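Local coordinates for protein putative phosphosugar isomerase (Clostridium difficile, PDB 3G68) that probably acts as a sugar-phosphate isomerase of the double-SIS-domain type, related to the isomerase part of glucosamine-6-phosphate synthase, at residues B[41-53]-B[218-230]. Sequence-based numbering, arbitrary orientation.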
ATOM      1  N   GLY B  41      61.420   1.370   0.703  1.00 18.03           N
ATOM      2  CA  GLY B  41      61.259   0.047   1.321  1.00 17.57           C
ATOM      3  C   GLY B  41      61.804  -1.045   0.405  1.00 17.96           C
ATOM      4  O   GLY B  41      62.179  -0.764  -0.738  1.00 18.36           O
ATOM      5  N   SER B  42      61.813  -2.292   0.878  1.00 17.81           N
ATOM      6  CA  SER B  42      62.298  -3.423   0.109  1.00 18.46           C
ATOM      7  C   SER B  42      61.147  -4.275  -0.426  1.00 17.39           C
ATOM      8  O   SER B  42      60.047  -4.234   0.101  1.00 16.44           O
ATOM      9  CB  SER B  42      63.190  -4.311   0.981  1.00 19.50           C
ATOM     10  OG  SER B  42      64.185  -3.541   1.607  1.00 25.04           O
ATOM     11  N   GLY B  43      61.424  -5.069  -1.450  1.00 16.00           N
ATOM     12  CA  GLY B  43      60.434  -5.991  -2.031  1.00 17.18           C
ATOM     13  C   GLY B  43      59.028  -5.431  -2.199  1.00 15.56           C
ATOM     14  O   GLY B  43      58.859  -4.393  -2.818  1.00 15.79           O
ATOM     15  N   THR B  44      58.036  -6.104  -1.611  1.00 15.56           N
ATOM     16  CA  THR B  44      56.627  -5.685  -1.669  1.00 16.98           C
ATOM     17  C   THR B  44      56.381  -4.255  -1.182  1.00 17.12           C
ATOM     18  O   THR B  44      55.502  -3.554  -1.715  1.00 18.15           O
ATOM     19  CB  THR B  44      55.764  -6.738  -0.920  1.00 17.93           C
ATOM     20  OG1 THR B  44      55.958  -8.005  -1.572  1.00 13.10           O
ATOM     21  CG2 THR B  44      54.274  -6.382  -0.898  1.00 16.78           C
ATOM     22  N   SER B  45      57.157  -3.812  -0.186  1.00 17.83           N
ATOM     23  CA  SER B  45      57.063  -2.432   0.307  1.00 16.85           C
ATOM     24  C   SER B  45      57.543  -1.484  -0.794  1.00 16.46           C
ATOM     25  O   SER B  45      56.862  -0.494  -1.106  1.00 16.41           O
ATOM     26  CB  SER B  45      57.835  -2.250   1.602  1.00 19.40           C
ATOM     27  OG  SER B  45      57.186  -2.974   2.625  1.00 17.97           O
ATOM     28  N   TYR B  46      58.661  -1.823  -1.444  1.00 15.24           N
ATOM     29  CA  TYR B  46      59.125  -1.054  -2.603  1.00 13.88           C
ATOM     30  C   TYR B  46      58.028  -0.969  -3.644  1.00 13.97           C
ATOM     31  O   TYR B  46      57.743   0.117  -4.146  1.00 15.49           O
ATOM     32  CB  TYR B  46      60.399  -1.625  -3.245  1.00 14.41           C
ATOM     33  CG  TYR B  46      60.869  -0.811  -4.441  1.00 16.13           C
ATOM     34  CD1 TYR B  46      61.289   0.498  -4.289  1.00 17.88           C
ATOM     35  CD2 TYR B  46      60.886  -1.360  -5.720  1.00 15.78           C
ATOM     36  CE1 TYR B  46      61.691   1.259  -5.384  1.00 15.76           C
ATOM     37  CE2 TYR B  46      61.300  -0.619  -6.807  1.00 17.96           C
ATOM     38  CZ  TYR B  46      61.691   0.671  -6.641  1.00 17.07           C
ATOM     39  OH  TYR B  46      62.091   1.373  -7.738  1.00 21.53           O
ATOM     40  N   HIS B  47      57.381  -2.095  -3.946  1.00 13.17           N
ATOM     41  CA  HIS B  47      56.343  -2.121  -4.988  1.00 12.76           C
ATOM     42  C   HIS B  47      55.154  -1.232  -4.670  1.00 12.84           C
ATOM     43  O   HIS B  47      54.541  -0.692  -5.577  1.00 13.10           O
ATOM     44  CB  HIS B  47      55.858  -3.548  -5.310  1.00 11.24           C
ATOM     45  CG  HIS B  47      56.952  -4.473  -5.790  1.00 10.72           C
ATOM     46  ND1 HIS B  47      56.962  -5.827  -5.510  1.00  9.91           N
ATOM     47  CD2 HIS B  47      58.104  -4.222  -6.457  1.00  8.15           C
ATOM     48  CE1 HIS B  47      58.049  -6.376  -6.038  1.00 14.39           C
ATOM     49  NE2 HIS B  47      58.764  -5.424  -6.613  1.00  9.05           N
ATOM     50  N   SER B  48      54.803  -1.126  -3.392  1.00 13.34           N
ATOM     51  CA  SER B  48      53.696  -0.249  -2.991  1.00 13.49           C
ATOM     52  C   SER B  48      54.040   1.188  -3.403  1.00 14.15           C
ATOM     53  O   SER B  48      53.197   1.881  -3.958  1.00 15.38           O
ATOM     54  CB  SER B  48      53.350  -0.382  -1.498  1.00 12.49           C
ATOM     55  OG  SER B  48      54.345   0.201  -0.670  1.00 19.07           O
ATOM     56  N   GLY B  49      55.295   1.602  -3.178  1.00 13.35           N
ATOM     57  CA  GLY B  49      55.782   2.911  -3.616  1.00 14.09           C
ATOM     58  C   GLY B  49      55.809   3.077  -5.134  1.00 13.55           C
ATOM     59  O   GLY B  49      55.367   4.100  -5.675  1.00 14.41           O
ATOM     60  N   VAL B  50      56.288   2.065  -5.838  1.00 11.58           N
ATOM     61  CA  VAL B  50      56.299   2.110  -7.293  1.00 10.88           C
ATOM     62  C   VAL B  50      54.877   2.315  -7.825  1.00 12.84           C
ATOM     63  O   VAL B  50      54.635   3.118  -8.721  1.00 12.02           O
ATOM     64  CB  VAL B  50      56.867   0.801  -7.902  1.00 11.86           C
ATOM     65  CG1 VAL B  50      56.786   0.825  -9.416  1.00  8.94           C
ATOM     66  CG2 VAL B  50      58.287   0.533  -7.451  1.00 13.89           C
ATOM     67  N   GLN B  51      53.928   1.578  -7.257  1.00 12.72           N
ATOM     68  CA  GLN B  51      52.568   1.622  -7.743  1.00 12.43           C
ATOM     69  C   GLN B  51      51.851   2.931  -7.486  1.00 11.84           C
ATOM     70  O   GLN B  51      51.180   3.423  -8.391  1.00 11.74           O
ATOM     71  CB  GLN B  51      51.730   0.470  -7.152  1.00 12.76           C
ATOM     72  CG  GLN B  51      50.278   0.437  -7.628  1.00 10.81           C
ATOM     73  CD  GLN B  51      50.162   0.343  -9.123  1.00 13.38           C
ATOM     74  OE1 GLN B  51      50.910  -0.421  -9.785  1.00 11.82           O
ATOM     75  NE2 GLN B  51      49.222   1.084  -9.680  1.00 11.08           N
ATOM     76  N   VAL B  52      51.996   3.480  -6.281  1.00 13.34           N
ATOM     77  CA  VAL B  52      51.250   4.681  -5.866  1.00 13.71           C
ATOM     78  C   VAL B  52      51.958   6.010  -6.190  1.00 15.44           C
ATOM     79  O   VAL B  52      51.301   7.036  -6.327  1.00 14.27           O
ATOM     80  CB  VAL B  52      50.908   4.593  -4.366  1.00 13.58           C
ATOM     81  CG1 VAL B  52      50.121   5.794  -3.894  1.00 14.80           C
ATOM     82  CG2 VAL B  52      50.109   3.285  -4.140  1.00 12.23           C
ATOM     83  N   GLN B  53      53.277   5.982  -6.361  1.00 16.28           N
ATOM     84  CA  GLN B  53      53.998   7.209  -6.702  1.00 17.05           C
ATOM     85  C   GLN B  53      53.358   8.027  -7.832  1.00 16.49           C
ATOM     86  O   GLN B  53      53.255   9.254  -7.693  1.00 17.51           O
ATOM     87  CB  GLN B  53      55.496   6.949  -6.945  1.00 17.35           C
ATOM     88  CG  GLN B  53      56.299   8.213  -7.291  1.00 18.39           C
ATOM     89  CD  GLN B  53      56.190   8.627  -8.756  1.00 22.62           C
ATOM     90  OE1 GLN B  53      56.000   7.791  -9.637  1.00 28.87           O
ATOM     91  NE2 GLN B  53      56.367   9.923  -9.024  1.00 25.00           N
ATOM     92  N   ASP B 218      50.532   2.102 -15.932  1.00 10.62           N
ATOM     93  CA  ASP B 218      49.645   2.500 -14.828  1.00 10.86           C
ATOM     94  C   ASP B 218      49.605   1.469 -13.700  1.00 11.26           C
ATOM     95  O   ASP B 218      49.286   1.837 -12.559  1.00 12.69           O
ATOM     96  CB  ASP B 218      48.209   2.773 -15.316  1.00 10.31           C
ATOM     97  CG  ASP B 218      48.106   3.977 -16.219  1.00 16.18           C
ATOM     98  OD1 ASP B 218      49.002   4.859 -16.174  1.00 21.70           O
ATOM     99  OD2 ASP B 218      47.107   4.040 -16.952  1.00 12.12           O
ATOM    100  N   ILE B 219      49.944   0.211 -14.024  1.00 10.03           N
ATOM    101  CA  ILE B 219      50.003  -0.870 -13.056  1.00 10.72           C
ATOM    102  C   ILE B 219      51.409  -1.513 -13.009  1.00 10.98           C
ATOM    103  O   ILE B 219      51.566  -2.663 -12.649  1.00 10.39           O
ATOM    104  CB  ILE B 219      48.848  -1.903 -13.262  1.00 11.56           C
ATOM    105  CG1 ILE B 219      48.812  -2.423 -14.693  1.00 11.88           C
ATOM    106  CG2 ILE B 219      47.504  -1.245 -12.797  1.00  7.59           C
ATOM    107  CD1 ILE B 219      47.908  -3.718 -14.908  1.00 10.30           C
ATOM    108  N   TYR B 220      52.445  -0.732 -13.306  1.00 11.01           N
ATOM    109  CA  TYR B 220      53.809  -1.270 -13.281  1.00  9.16           C
ATOM    110  C   TYR B 220      54.219  -1.839 -11.893  1.00  9.58           C
ATOM    111  O   TYR B 220      54.717  -2.942 -11.802  1.00  9.81           O
ATOM    112  CB  TYR B 220      54.801  -0.201 -13.784  1.00 10.53           C
ATOM    113  CG  TYR B 220      56.224  -0.690 -13.820  1.00 10.46           C
ATOM    114  CD1 TYR B 220      56.568  -1.800 -14.568  1.00 14.85           C
ATOM    115  CD2 TYR B 220      57.219  -0.044 -13.084  1.00 10.09           C
ATOM    116  CE1 TYR B 220      57.877  -2.252 -14.600  1.00 17.58           C
ATOM    117  CE2 TYR B 220      58.517  -0.494 -13.084  1.00 11.42           C
ATOM    118  CZ  TYR B 220      58.848  -1.589 -13.845  1.00 14.66           C
ATOM    119  OH  TYR B 220      60.142  -2.034 -13.837  1.00 18.78           O
ATOM    120  N   GLY B 221      53.933  -1.121 -10.826  1.00  8.89           N
ATOM    121  CA  GLY B 221      54.247  -1.609  -9.468  1.00 10.12           C
ATOM    122  C   GLY B 221      53.522  -2.927  -9.197  1.00  9.99           C
ATOM    123  O   GLY B 221      54.132  -3.882  -8.711  1.00  8.40           O
ATOM    124  N   ASP B 222      52.222  -2.969  -9.501  1.00  9.44           N
ATOM    125  CA  ASP B 222      51.433  -4.223  -9.346  1.00 10.05           C
ATOM    126  C   ASP B 222      51.966  -5.369 -10.201  1.00  8.33           C
ATOM    127  O   ASP B 222      51.887  -6.521  -9.785  1.00  8.97           O
ATOM    128  CB  ASP B 222      49.959  -4.000  -9.680  1.00  8.36           C
ATOM    129  CG  ASP B 222      49.234  -3.155  -8.635  1.00 13.96           C
ATOM    130  OD1 ASP B 222      49.652  -3.146  -7.439  1.00 11.52           O
ATOM    131  OD2 ASP B 222      48.212  -2.543  -9.022  1.00 14.11           O
ATOM    132  N   THR B 223      52.504  -5.065 -11.374  1.00  8.26           N
ATOM    133  CA  THR B 223      53.096  -6.082 -12.284  1.00  7.78           C
ATOM    134  C   THR B 223      54.325  -6.697 -11.647  1.00  9.12           C
ATOM    135  O   THR B 223      54.474  -7.895 -11.630  1.00  8.73           O
ATOM    136  CB  THR B 223      53.398  -5.469 -13.664  1.00  8.10           C
ATOM    137  OG1 THR B 223      52.157  -4.959 -14.188  1.00 11.03           O
ATOM    138  CG2 THR B 223      53.992  -6.500 -14.640  1.00  9.97           C
ATOM    139  N   LEU B 224      55.192  -5.855 -11.083  1.00  8.74           N
ATOM    140  CA  LEU B 224      56.369  -6.303 -10.348  1.00  8.36           C
ATOM    141  C   LEU B 224      55.995  -7.125  -9.099  1.00  6.36           C
ATOM    142  O   LEU B 224      56.633  -8.134  -8.789  1.00  6.76           O
ATOM    143  CB  LEU B 224      57.202  -5.098  -9.932  1.00  8.97           C
ATOM    144  CG  LEU B 224      57.826  -4.276 -11.038  1.00  9.67           C
ATOM    145  CD1 LEU B 224      58.616  -3.075 -10.393  1.00 10.65           C
ATOM    146  CD2 LEU B 224      58.761  -5.176 -11.878  1.00 10.09           C
ATOM    147  N   GLU B 225      54.954  -6.706  -8.403  1.00  7.62           N
ATOM    148  CA  GLU B 225      54.497  -7.416  -7.188  1.00  8.49           C
ATOM    149  C   GLU B 225      53.927  -8.780  -7.529  1.00  8.00           C
ATOM    150  O   GLU B 225      54.244  -9.764  -6.863  1.00  8.80           O
ATOM    151  CB  GLU B 225      53.474  -6.584  -6.413  1.00  7.56           C
ATOM    152  CG  GLU B 225      52.810  -7.290  -5.248  1.00 11.02           C
ATOM    153  CD  GLU B 225      53.764  -7.781  -4.174  1.00  9.86           C
ATOM    154  OE1 GLU B 225      54.953  -7.373  -4.170  1.00 12.62           O
ATOM    155  OE2 GLU B 225      53.276  -8.549  -3.304  1.00 13.32           O
ATOM    156  N   ALA B 226      53.118  -8.830  -8.580  1.00  8.10           N
ATOM    157  CA  ALA B 226      52.538 -10.090  -9.062  1.00  9.31           C
ATOM    158  C   ALA B 226      53.638 -11.084  -9.429  1.00  7.17           C
ATOM    159  O   ALA B 226      53.583 -12.254  -9.075  1.00  8.10           O
ATOM    160  CB  ALA B 226      51.615  -9.821 -10.270  1.00  8.05           C
ATOM    161  N   ALA B 227      54.651 -10.596 -10.115  1.00  7.57           N
ATOM    162  CA  ALA B 227      55.778 -11.419 -10.512  1.00  7.35           C
ATOM    163  C   ALA B 227      56.524 -11.932  -9.273  1.00  7.89           C
ATOM    164  O   ALA B 227      56.812 -13.125  -9.197  1.00  9.76           O
ATOM    165  CB  ALA B 227      56.705 -10.643 -11.451  1.00  6.16           C
ATOM    166  N   LEU B 228      56.826 -11.077  -8.298  1.00 10.20           N
ATOM    167  CA  LEU B 228      57.552 -11.527  -7.082  1.00  9.71           C
ATOM    168  C   LEU B 228      56.741 -12.570  -6.303  1.00 10.16           C
ATOM    169  O   LEU B 228      57.302 -13.558  -5.851  1.00  8.46           O
ATOM    170  CB  LEU B 228      57.888 -10.352  -6.146  1.00 10.93           C
ATOM    171  CG  LEU B 228      58.551 -10.639  -4.799  1.00 11.99           C
ATOM    172  CD1 LEU B 228      59.912 -11.394  -4.988  1.00  8.26           C
ATOM    173  CD2 LEU B 228      58.720  -9.329  -3.939  1.00 10.12           C
ATOM    174  N   LYS B 229      55.434 -12.363  -6.148  1.00 10.61           N
ATOM    175  CA  LYS B 229      54.628 -13.323  -5.354  1.00 10.75           C
ATOM    176  C   LYS B 229      54.517 -14.680  -6.049  1.00  9.10           C
ATOM    177  O   LYS B 229      54.590 -15.716  -5.389  1.00  9.25           O
ATOM    178  CB  LYS B 229      53.259 -12.754  -4.973  1.00 12.03           C
ATOM    179  CG  LYS B 229      53.360 -11.627  -3.923  1.00 14.59           C
ATOM    180  CD  LYS B 229      53.775 -12.165  -2.551  1.00 18.61           C
ATOM    181  CE  LYS B 229      54.617 -11.191  -1.739  1.00 18.90           C
ATOM    182  NZ  LYS B 229      53.878 -10.045  -1.259  1.00 17.75           N
ATOM    183  N   LEU B 230      54.401 -14.673  -7.370  1.00  8.72           N
ATOM    184  CA  LEU B 230      54.422 -15.945  -8.130  1.00 10.22           C
ATOM    185  C   LEU B 230      55.799 -16.616  -7.951  1.00  8.74           C
ATOM    186  O   LEU B 230      55.884 -17.830  -7.773  1.00  9.70           O
ATOM    187  CB  LEU B 230      54.154 -15.721  -9.619  1.00  9.57           C
ATOM    188  CG  LEU B 230      52.708 -15.503 -10.107  1.00  8.60           C
ATOM    189  CD1 LEU B 230      52.684 -15.059 -11.578  1.00  9.92           C
ATOM    190  CD2 LEU B 230      51.887 -16.767  -9.908  1.00  7.17           C
TER
HETATM  191  O   HOH W   1      53.497   1.859 -11.303  1.00 23.14           O
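His47 reaches across to Glu225, its ND1 donating to OE1 at 2.9 Å in an almost straight bond (174°) that lies in the ring plane and takes the anti lone pair of the carboxylate oxygen. The syn lone pair of the same oxygen receives the hydroxyl of Thr44, and Thr44 OG1 in turn accepts from Lys229 NZ at 2.9 Å. Because Lys229 also forms a salt bridge with the other oxygen, Glu225 OE2, the carboxylate is held through both oxygens. The imidazole sits as a knob among Gly221, Leu224, Glu225 and Leu228; Leu224 CB makes a CH-pi contact over one face of the His47 ring, 3.9 Å from its centroid. The backbone Gly43 O, four residues earlier in the chain, lies over the opposite face.

Toward the other end, Gln51 bends at chi2 (58°) so that its amide spans the start of helix 220-230: OE1 accepts from Asp222 N at 2.9 Å and NE2 donates to Asp218 O at 3.0 Å. That amide stacks nearly parallel on the Asp222 carboxylate, itself held by Lys151, Tyr147 and Thr311. At Gly221 the backbones close to 4.0 Å between its CA and that of Gln51; Val50 CG1 packs on Gly221, and a water links Val50 O to Gly221 N.

Thr44 N and Ser45 OG bind a citrate, probably from the crystallisation liquor, which may mark the sugar-phosphate pocket. Segments 43-53 and 220-230 run nearly antiparallel (156°), joining the halves of the double-SIS fold: helix 43-59 follows strand 36-40 of one parallel sheet, and helix 220-234 follows strand 210-215 of the other, with helix 145-165 alongside both.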